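Local coordinates for tRNA endonuclease VMS1 (Saccharomyces cerevisiae, PDB 5WHG), which cleaves polypeptidyl-tRNAs downstream of ribosome-associated quality control, releasing incompletely synthesized polypeptides for degradation, at residues A[70-78]-A[302-310]; A[210-221]-A[348-358]. All blocks are in the same frame, centred on the assembly; numbering follows the deposited sequence.

Contact 1: residues A[70-78]-A[302-310]; sequences MNVKRNLRG and DWEPYLSKC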
loop_
_atom_site.group_PDB
_atom_site.type_symbol
_atom_site.label_atom_id
_atom_site.label_comp_id
_atom_site.label_asym_id
_atom_site.label_seq_id
_atom_site.Cartn_x
_atom_site.Cartn_y
_atom_site.Cartn_z
HETATM N N MSE A 70 14.174 -5.999 -10.472
HETATM C CA MSE A 70 13.624 -6.666 -11.646
HETATM C C MSE A 70 13.250 -8.111 -11.322
HETATM O O MSE A 70 12.255 -8.628 -11.823
HETATM C CB MSE A 70 14.614 -6.611 -12.807
HETATM C CG MSE A 70 15.091 -5.205 -13.126
HETATM SE SE MSE A 70 16.517 -5.154 -14.465
HETATM C CE MSE A 70 15.412 -5.400 -16.061
ATOM N N ASN A 71 14.048 -8.757 -10.469
ATOM C CA ASN A 71 13.733 -10.121 -10.061
ATOM C C ASN A 71 12.475 -10.173 -9.201
ATOM O O ASN A 71 11.671 -11.104 -9.328
ATOM C CB ASN A 71 14.915 -10.724 -9.323
ATOM C CG ASN A 71 15.875 -11.377 -10.252
ATOM O OD1 ASN A 71 15.472 -12.119 -11.139
ATOM N ND2 ASN A 71 17.154 -11.097 -10.079
ATOM N N VAL A 72 12.298 -9.195 -8.307
ATOM C CA VAL A 72 11.020 -9.047 -7.615
ATOM C C VAL A 72 9.904 -8.886 -8.635
ATOM O O VAL A 72 8.885 -9.588 -8.593
ATOM C CB VAL A 72 11.059 -7.851 -6.645
ATOM C CG1 VAL A 72 9.650 -7.437 -6.285
ATOM C CG2 VAL A 72 11.827 -8.184 -5.385
ATOM N N LYS A 73 10.090 -7.948 -9.566
ATOM C CA LYS A 73 9.112 -7.719 -10.622
ATOM C C LYS A 73 8.863 -8.997 -11.421
ATOM O O LYS A 73 7.716 -9.416 -11.602
ATOM C CB LYS A 73 9.612 -6.592 -11.524
ATOM C CG LYS A 73 8.577 -5.604 -11.991
ATOM C CD LYS A 73 9.273 -4.311 -12.352
ATOM C CE LYS A 73 8.310 -3.292 -12.913
ATOM N NZ LYS A 73 9.045 -2.222 -13.666
ATOM N N ARG A 74 9.936 -9.651 -11.880
ATOM C CA ARG A 74 9.771 -10.870 -12.665
ATOM C C ARG A 74 8.957 -11.914 -11.911
ATOM O O ARG A 74 8.107 -12.588 -12.498
ATOM C CB ARG A 74 11.131 -11.448 -13.061
ATOM C CG ARG A 74 11.186 -12.955 -12.887
ATOM C CD ARG A 74 12.159 -13.651 -13.791
ATOM N NE ARG A 74 12.166 -15.073 -13.465
ATOM C CZ ARG A 74 12.904 -15.970 -14.100
ATOM N NH1 ARG A 74 13.684 -15.583 -15.096
ATOM N NH2 ARG A 74 12.861 -17.247 -13.741
ATOM N N ASN A 75 9.194 -12.061 -10.609
ATOM C CA ASN A 75 8.561 -13.160 -9.893
ATOM C C ASN A 75 7.135 -12.814 -9.485
ATOM O O ASN A 75 6.249 -13.673 -9.547
ATOM C CB ASN A 75 9.396 -13.555 -8.675
ATOM C CG ASN A 75 8.919 -14.850 -8.045
ATOM O OD1 ASN A 75 8.336 -15.710 -8.716
ATOM N ND2 ASN A 75 9.155 -14.997 -6.751
ATOM N N LEU A 76 6.893 -11.567 -9.062
ATOM C CA LEU A 76 5.520 -11.116 -8.840
ATOM C C LEU A 76 4.678 -11.292 -10.093
ATOM O O LEU A 76 3.550 -11.783 -10.022
ATOM C CB LEU A 76 5.506 -9.655 -8.408
ATOM C CG LEU A 76 6.016 -9.349 -7.007
ATOM C CD1 LEU A 76 6.194 -7.856 -6.852
ATOM C CD2 LEU A 76 5.035 -9.883 -5.995
ATOM N N ARG A 77 5.221 -10.909 -11.252
ATOM C CA ARG A 77 4.557 -10.996 -12.549
ATOM C C ARG A 77 4.494 -12.425 -13.084
ATOM O O ARG A 77 3.962 -12.636 -14.180
ATOM C CB ARG A 77 5.270 -10.065 -13.551
ATOM C CG ARG A 77 4.429 -9.621 -14.749
ATOM C CD ARG A 77 5.088 -8.510 -15.561
ATOM N NE ARG A 77 4.362 -8.265 -16.811
ATOM C CZ ARG A 77 3.387 -7.363 -16.971
ATOM N NH1 ARG A 77 2.999 -6.589 -15.963
ATOM N NH2 ARG A 77 2.794 -7.227 -18.153
ATOM N N GLY A 78 4.995 -13.408 -12.341
ATOM C CA GLY A 78 4.932 -14.794 -12.773
ATOM C C GLY A 78 6.286 -15.482 -12.890
ATOM O O GLY A 78 6.859 -15.603 -13.978
ATOM N N ASP A 302 -4.316 -6.314 -16.790
ATOM C CA ASP A 302 -2.883 -6.193 -17.026
ATOM C C ASP A 302 -2.067 -6.447 -15.755
ATOM O O ASP A 302 -0.957 -6.988 -15.829
ATOM C CB ASP A 302 -2.598 -4.818 -17.610
ATOM C CG ASP A 302 -1.354 -4.793 -18.434
ATOM O OD1 ASP A 302 -0.428 -5.582 -18.125
ATOM O OD2 ASP A 302 -1.306 -3.976 -19.383
ATOM N N TRP A 303 -2.604 -6.098 -14.585
ATOM C CA TRP A 303 -1.886 -6.228 -13.326
ATOM C C TRP A 303 -2.353 -7.419 -12.509
ATOM O O TRP A 303 -1.964 -7.551 -11.346
ATOM C CB TRP A 303 -2.019 -4.948 -12.492
ATOM C CG TRP A 303 -1.305 -3.773 -13.047
ATOM C CD1 TRP A 303 -0.436 -3.754 -14.104
ATOM C CD2 TRP A 303 -1.418 -2.421 -12.593
ATOM N NE1 TRP A 303 0.021 -2.460 -14.324
ATOM C CE2 TRP A 303 -0.575 -1.625 -13.416
ATOM C CE3 TRP A 303 -2.144 -1.800 -11.573
ATOM C CZ2 TRP A 303 -0.435 -0.250 -13.233
ATOM C CZ3 TRP A 303 -1.992 -0.425 -11.382
ATOM C CH2 TRP A 303 -1.145 0.335 -12.209
ATOM N N GLU A 304 -3.166 -8.288 -13.094
ATOM C CA GLU A 304 -3.710 -9.450 -12.391
ATOM C C GLU A 304 -2.680 -10.233 -11.576
ATOM O O GLU A 304 -2.990 -10.590 -10.427
ATOM C CB GLU A 304 -4.425 -10.319 -13.440
ATOM C CG GLU A 304 -5.000 -11.665 -12.977
ATOM C CD GLU A 304 -5.833 -12.334 -14.089
ATOM O OE1 GLU A 304 -6.965 -12.796 -13.811
ATOM O OE2 GLU A 304 -5.365 -12.371 -15.254
ATOM N N PRO A 305 -1.472 -10.542 -12.079
ATOM C CA PRO A 305 -0.526 -11.291 -11.225
ATOM C C PRO A 305 -0.143 -10.527 -9.975
ATOM O O PRO A 305 -0.070 -11.121 -8.891
ATOM C CB PRO A 305 0.685 -11.521 -12.142
ATOM C CG PRO A 305 0.165 -11.363 -13.523
ATOM C CD PRO A 305 -0.954 -10.378 -13.453
ATOM N N TYR A 306 0.108 -9.217 -10.116
ATOM C CA TYR A 306 0.340 -8.335 -8.965
ATOM C C TYR A 306 -0.838 -8.325 -7.992
ATOM O O TYR A 306 -0.636 -8.399 -6.773
ATOM C CB TYR A 306 0.588 -6.902 -9.432
ATOM C CG TYR A 306 1.845 -6.642 -10.201
ATOM C CD1 TYR A 306 3.086 -6.804 -9.608
ATOM C CD2 TYR A 306 1.796 -6.179 -11.501
ATOM C CE1 TYR A 306 4.240 -6.539 -10.290
ATOM C CE2 TYR A 306 2.951 -5.899 -12.189
ATOM C CZ TYR A 306 4.173 -6.087 -11.576
ATOM O OH TYR A 306 5.341 -5.807 -12.243
ATOM N N LEU A 307 -2.074 -8.158 -8.514
ATOM C CA LEU A 307 -3.263 -7.990 -7.669
ATOM C C LEU A 307 -3.563 -9.235 -6.837
ATOM O O LEU A 307 -4.038 -9.123 -5.701
ATOM C CB LEU A 307 -4.488 -7.613 -8.516
ATOM C CG LEU A 307 -4.417 -6.194 -9.132
ATOM C CD1 LEU A 307 -5.546 -5.858 -10.152
ATOM C CD2 LEU A 307 -4.360 -5.137 -8.038
ATOM N N SER A 308 -3.273 -10.422 -7.352
ATOM C CA SER A 308 -3.556 -11.608 -6.555
ATOM C C SER A 308 -2.545 -11.813 -5.437
ATOM O O SER A 308 -2.847 -12.523 -4.476
ATOM C CB SER A 308 -3.624 -12.834 -7.459
ATOM O OG SER A 308 -2.420 -12.955 -8.174
ATOM N N LYS A 309 -1.391 -11.151 -5.499
ATOM C CA LYS A 309 -0.399 -11.192 -4.427
ATOM C C LYS A 309 -0.406 -9.951 -3.522
ATOM O O LYS A 309 0.488 -9.822 -2.673
ATOM C CB LYS A 309 1.010 -11.374 -5.010
ATOM C CG LYS A 309 1.159 -12.558 -5.954
ATOM C CD LYS A 309 2.516 -12.516 -6.642
ATOM C CE LYS A 309 2.825 -13.812 -7.391
ATOM N NZ LYS A 309 2.077 -13.906 -8.679
ATOM N N CYS A 310 -1.370 -9.034 -3.661
ATOM C CA CYS A 310 -1.328 -7.817 -2.842
ATOM C C CYS A 310 -1.840 -8.074 -1.435
ATOM O O CYS A 310 -2.830 -8.783 -1.244
ATOM C CB CYS A 310 -2.152 -6.689 -3.454
ATOM S SG CYS A 310 -1.330 -5.851 -4.757
#
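Lys309 NZ donates a 2.9 Å hydrogen bond to Leu76 O, reaching the carbonyl at a C=O...N angle of 141° and tilted somewhat from its plane. The lysine chain runs nearly straight as far as CE and then bends (chi4 76°), which turns the ammonium onto this oxygen at the C-terminal end of the helix, where the helix dipole would probably favour a positive charge. The methylenes are used as well: Lys309 CD lies 3.7 Å from Leu76 CD2. Pro305 fills in beside them, its CB 3.6 Å from Leu76 O and also close to Arg77 CA.

Tyr306 crosses Leu76 at about a right angle, with CE1 3.9 Å from Leu76 CB. Lys73 CG meets the edge of the same ring at the hydroxyl, while the ring's CE2 lies in the plane of the Arg77 guanidinium, at its edge. The extended Arg77 chain carries NH2 to a long salt bridge with Asp302 OD1, 3.6 Å away.

Farther out, Glu250 on strand 247-255 accepts a hydrogen bond from Tyr306 OH, and Leu249 and Ile207 back Leu76. The axes of 70-76 and 304-308 cross almost perpendicularly (91°), 10.1 Å apart. Because helix 66-76 also carries the zinc ligand His68, the contact docks the helix of the C2H2-type zinc finger against the VLRF1 domain.

Contact 2: residues A[210-221]-A[348-358]; sequences LFMVGGGHFAGA and RPTVLELKKAW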
loop_
_atom_site.group_PDB
_atom_site.type_symbol
_atom_site.label_atom_id
_atom_site.label_comp_id
_atom_site.label_asym_id
_atom_site.label_seq_id
_atom_site.Cartn_x
_atom_site.Cartn_y
_atom_site.Cartn_z
ATOM N N LEU A 210 -2.989 0.557 -5.232
ATOM C CA LEU A 210 -3.621 1.847 -4.959
ATOM C C LEU A 210 -4.372 2.332 -6.196
ATOM O O LEU A 210 -3.799 2.407 -7.288
ATOM C CB LEU A 210 -2.591 2.899 -4.532
ATOM C CG LEU A 210 -1.536 2.549 -3.468
ATOM C CD1 LEU A 210 -0.446 3.632 -3.405
ATOM C CD2 LEU A 210 -2.157 2.429 -2.125
ATOM N N PHE A 211 -5.647 2.672 -6.014
ATOM C CA PHE A 211 -6.549 3.073 -7.086
ATOM C C PHE A 211 -7.404 4.249 -6.625
ATOM O O PHE A 211 -8.019 4.191 -5.555
ATOM C CB PHE A 211 -7.440 1.894 -7.506
ATOM C CG PHE A 211 -6.679 0.771 -8.179
ATOM C CD1 PHE A 211 -6.146 0.946 -9.461
ATOM C CD2 PHE A 211 -6.486 -0.447 -7.538
ATOM C CE1 PHE A 211 -5.438 -0.070 -10.091
ATOM C CE2 PHE A 211 -5.782 -1.483 -8.165
ATOM C CZ PHE A 211 -5.253 -1.296 -9.442
HETATM N N MSE A 212 -7.423 5.316 -7.421
HETATM C CA MSE A 212 -8.392 6.383 -7.263
HETATM C C MSE A 212 -9.035 6.732 -8.596
HETATM O O MSE A 212 -8.345 6.877 -9.596
HETATM C CB MSE A 212 -7.744 7.638 -6.703
HETATM C CG MSE A 212 -6.999 7.475 -5.419
HETATM SE SE MSE A 212 -6.007 9.125 -5.065
HETATM C CE MSE A 212 -4.850 8.487 -3.633
ATOM N N VAL A 213 -10.355 6.898 -8.613
ATOM C CA VAL A 213 -11.079 7.300 -9.812
ATOM C C VAL A 213 -12.060 8.380 -9.403
ATOM O O VAL A 213 -12.556 8.395 -8.274
ATOM C CB VAL A 213 -11.813 6.115 -10.500
ATOM C CG1 VAL A 213 -12.879 5.552 -9.607
ATOM C CG2 VAL A 213 -12.431 6.525 -11.813
ATOM N N GLY A 214 -12.317 9.306 -10.314
ATOM C CA GLY A 214 -13.335 10.297 -10.049
ATOM C C GLY A 214 -13.300 11.440 -11.033
ATOM O O GLY A 214 -12.223 11.942 -11.380
ATOM N N GLY A 215 -14.475 11.869 -11.480
ATOM C CA GLY A 215 -14.539 12.971 -12.424
ATOM C C GLY A 215 -13.832 12.692 -13.730
ATOM O O GLY A 215 -13.280 13.612 -14.338
ATOM N N GLY A 216 -13.824 11.439 -14.178
ATOM C CA GLY A 216 -13.212 11.099 -15.442
ATOM C C GLY A 216 -11.733 10.818 -15.359
ATOM O O GLY A 216 -11.145 10.398 -16.365
ATOM N N HIS A 217 -11.124 11.024 -14.187
ATOM C CA HIS A 217 -9.708 10.771 -13.949
ATOM C C HIS A 217 -9.507 9.437 -13.249
ATOM O O HIS A 217 -10.289 9.047 -12.368
ATOM C CB HIS A 217 -9.065 11.868 -13.090
ATOM C CG HIS A 217 -9.172 13.242 -13.668
ATOM N ND1 HIS A 217 -8.302 13.717 -14.629
ATOM C CD2 HIS A 217 -10.038 14.254 -13.409
ATOM C CE1 HIS A 217 -8.638 14.956 -14.947
ATOM N NE2 HIS A 217 -9.685 15.305 -14.219
ATOM N N PHE A 218 -8.422 8.765 -13.618
ATOM C CA PHE A 218 -7.984 7.538 -12.978
ATOM C C PHE A 218 -6.497 7.651 -12.687
ATOM O O PHE A 218 -5.751 8.247 -13.471
ATOM C CB PHE A 218 -8.260 6.326 -13.879
ATOM C CG PHE A 218 -7.641 5.064 -13.396
ATOM C CD1 PHE A 218 -8.280 4.286 -12.419
ATOM C CD2 PHE A 218 -6.417 4.634 -13.905
ATOM C CE1 PHE A 218 -7.707 3.082 -11.963
ATOM C CE2 PHE A 218 -5.831 3.428 -13.449
ATOM C CZ PHE A 218 -6.482 2.653 -12.474
ATOM N N ALA A 219 -6.082 7.107 -11.545
ATOM C CA ALA A 219 -4.686 6.805 -11.243
ATOM C C ALA A 219 -4.625 5.492 -10.463
ATOM O O ALA A 219 -5.339 5.323 -9.472
ATOM C CB ALA A 219 -4.022 7.920 -10.441
ATOM N N GLY A 220 -3.786 4.564 -10.921
ATOM C CA GLY A 220 -3.535 3.343 -10.191
ATOM C C GLY A 220 -2.045 3.086 -10.086
ATOM O O GLY A 220 -1.249 3.580 -10.889
ATOM N N ALA A 221 -1.670 2.312 -9.061
ATOM C CA ALA A 221 -0.278 1.906 -8.907
ATOM C C ALA A 221 -0.190 0.601 -8.124
ATOM O O ALA A 221 -1.062 0.292 -7.309
ATOM C CB ALA A 221 0.537 3.005 -8.225
ATOM N N ARG A 348 -7.198 14.776 -6.250
ATOM C CA ARG A 348 -7.509 14.301 -7.586
ATOM C C ARG A 348 -6.714 13.025 -7.855
ATOM O O ARG A 348 -5.678 12.787 -7.230
ATOM C CB ARG A 348 -7.176 15.370 -8.619
ATOM C CG ARG A 348 -7.114 16.798 -8.033
ATOM C CD ARG A 348 -6.873 17.890 -9.091
ATOM N NE ARG A 348 -6.108 17.396 -10.238
ATOM C CZ ARG A 348 -6.620 17.189 -11.452
ATOM N NH1 ARG A 348 -7.901 17.458 -11.685
ATOM N NH2 ARG A 348 -5.846 16.734 -12.437
ATOM N N PRO A 349 -7.191 12.165 -8.715
ATOM C CA PRO A 349 -6.380 10.992 -9.067
ATOM C C PRO A 349 -5.182 11.371 -9.920
ATOM O O PRO A 349 -5.317 11.652 -11.112
ATOM C CB PRO A 349 -7.363 10.092 -9.826
ATOM C CG PRO A 349 -8.716 10.523 -9.339
ATOM C CD PRO A 349 -8.600 12.008 -9.109
ATOM N N THR A 350 -4.012 11.442 -9.299
ATOM C CA THR A 350 -2.746 11.560 -10.006
ATOM C C THR A 350 -1.750 10.627 -9.337
ATOM O O THR A 350 -1.969 10.160 -8.215
ATOM C CB THR A 350 -2.175 12.986 -9.987
ATOM O OG1 THR A 350 -1.400 13.159 -8.794
ATOM C CG2 THR A 350 -3.277 14.012 -10.002
ATOM N N VAL A 351 -0.643 10.361 -10.033
ATOM C CA VAL A 351 0.389 9.517 -9.441
ATOM C C VAL A 351 0.913 10.142 -8.154
ATOM O O VAL A 351 1.056 9.466 -7.127
ATOM C CB VAL A 351 1.516 9.242 -10.453
ATOM C CG1 VAL A 351 2.788 8.956 -9.731
ATOM C CG2 VAL A 351 1.181 8.009 -11.243
ATOM N N LEU A 352 1.180 11.439 -8.170
ATOM C CA LEU A 352 1.722 12.045 -6.966
ATOM C C LEU A 352 0.737 11.896 -5.809
ATOM O O LEU A 352 1.142 11.638 -4.671
ATOM C CB LEU A 352 2.084 13.509 -7.223
ATOM C CG LEU A 352 2.685 14.189 -5.991
ATOM C CD1 LEU A 352 4.221 14.043 -5.892
ATOM C CD2 LEU A 352 2.252 15.630 -5.928
ATOM N N GLU A 353 -0.565 11.981 -6.097
ATOM C CA GLU A 353 -1.567 11.791 -5.049
ATOM C C GLU A 353 -1.583 10.352 -4.525
ATOM O O GLU A 353 -1.832 10.133 -3.337
ATOM C CB GLU A 353 -2.949 12.197 -5.570
ATOM C CG GLU A 353 -4.092 11.957 -4.590
ATOM C CD GLU A 353 -3.920 12.675 -3.243
ATOM O OE1 GLU A 353 -3.781 13.924 -3.227
ATOM O OE2 GLU A 353 -3.932 11.973 -2.199
ATOM N N LEU A 354 -1.332 9.367 -5.390
ATOM C CA LEU A 354 -1.161 7.994 -4.929
ATOM C C LEU A 354 0.019 7.876 -3.959
ATOM O O LEU A 354 -0.047 7.128 -2.970
ATOM C CB LEU A 354 -0.979 7.070 -6.140
ATOM C CG LEU A 354 -2.208 6.893 -7.053
ATOM C CD1 LEU A 354 -1.962 5.887 -8.152
ATOM C CD2 LEU A 354 -3.461 6.492 -6.268
ATOM N N LYS A 355 1.105 8.622 -4.216
ATOM C CA LYS A 355 2.254 8.598 -3.315
ATOM C C LYS A 355 1.949 9.318 -2.002
ATOM O O LYS A 355 2.406 8.894 -0.931
ATOM C CB LYS A 355 3.472 9.236 -3.983
ATOM C CG LYS A 355 3.931 8.621 -5.289
ATOM C CD LYS A 355 5.323 9.148 -5.647
ATOM C CE LYS A 355 5.934 8.391 -6.825
ATOM N NZ LYS A 355 7.380 8.720 -6.983
ATOM N N LYS A 356 1.215 10.435 -2.070
ATOM C CA LYS A 356 0.766 11.104 -0.853
ATOM C C LYS A 356 -0.016 10.132 0.013
ATOM O O LYS A 356 0.272 9.961 1.203
ATOM C CB LYS A 356 -0.084 12.341 -1.205
ATOM C CG LYS A 356 -0.651 13.171 -0.006
ATOM C CD LYS A 356 -2.055 12.698 0.485
ATOM C CE LYS A 356 -2.342 13.104 1.944
ATOM N NZ LYS A 356 -3.632 12.571 2.479
ATOM N N ALA A 357 -1.003 9.467 -0.588
ATOM C CA ALA A 357 -1.804 8.491 0.135
ATOM C C ALA A 357 -0.930 7.406 0.743
ATOM O O ALA A 357 -1.107 7.042 1.910
ATOM C CB ALA A 357 -2.844 7.887 -0.803
ATOM N N TRP A 358 0.024 6.877 -0.032
ATOM C CA TRP A 358 0.865 5.801 0.489
ATOM C C TRP A 358 1.694 6.271 1.678
ATOM O O TRP A 358 1.758 5.589 2.706
ATOM C CB TRP A 358 1.780 5.230 -0.597
ATOM C CG TRP A 358 2.574 4.059 -0.075
ATOM C CD1 TRP A 358 3.932 3.973 0.056
ATOM C CD2 TRP A 358 2.044 2.821 0.424
ATOM N NE1 TRP A 358 4.286 2.751 0.590
ATOM C CE2 TRP A 358 3.147 2.026 0.832
ATOM C CE3 TRP A 358 0.747 2.306 0.565
ATOM C CZ2 TRP A 358 2.992 0.734 1.370
ATOM C CZ3 TRP A 358 0.591 1.025 1.107
ATOM C CH2 TRP A 358 1.717 0.251 1.498
#
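Ala219 and Pro349 bring the two backbones to 5.0 Å between their CA atoms, where helix 351-358 and the residues leading into it lie across a two-stranded antiparallel hairpin, at 127° to strand 210-214 and 52° to strand 217-221. A type I' turn from Gly214 to His217 joins the strands.

Pro349, just ahead of the helix, sets CB and CG against the hairpin backbone: CB is 3.4 Å from Met212 O, and CG also lies near His217 O. Leu354 is the next wedge. Its CD1 rests on the backbone of strand 217-221, 3.4 Å from Gly220 C, and touches the methyls of Ala219 and Ala221. Its other branch, CD2, faces Met212 CE at 3.6 Å, the two side chains sliding past each other in opposite directions. An alanine in place of Leu354 would probably open a gap over Gly220 and leave Met212 CE without one of its apolar neighbours.

Met212, a selenomethionine here, is extended beyond CG, which carries SE across Glu353 CG and CE to 3.5 Å from Ala357 CB. Leu210 closes the far end, with CD1 3.9 Å from Trp358 CB. Near the turn, Arg348 NH2 lies over one face of the His217 ring, offset toward its rim, with the two planes 73° apart. Thr350 caps the helix, its OG1 accepting from Glu353 N at 3.1 Å.

No hydrogen bond spans the two segments. Met212 O, which touches Pro349, is already bonded to Ala219 N within the hairpin, and the helix start is capped from within, which implies that this buried join in the VLRF1 domain rests on shape and apolar burial.

How the contacts relate
The centres are about 20 Å apart; contact 2 covers one face of hairpin 210-221, and Trp303 and Leu307 from segment 302-310 of contact 1 reach the other. Trp303 CH2 comes 3.5 Å from Gly220 O, and Trp303 CZ3 packs 3.7 Å from Phe211 CE1. Leu307 CD2 adds a contact of 3.9 Å to Phe211 CE2. Segment 302-310 therefore packs against both the zinc-finger helix and the central sheet, which that helix also touches directly. Zinc lies on the contact 1 side, about 10 Å from the Asn75 side chain, whereas Gln267, the inferred active-site residue, falls in the unmodelled residues 259-289.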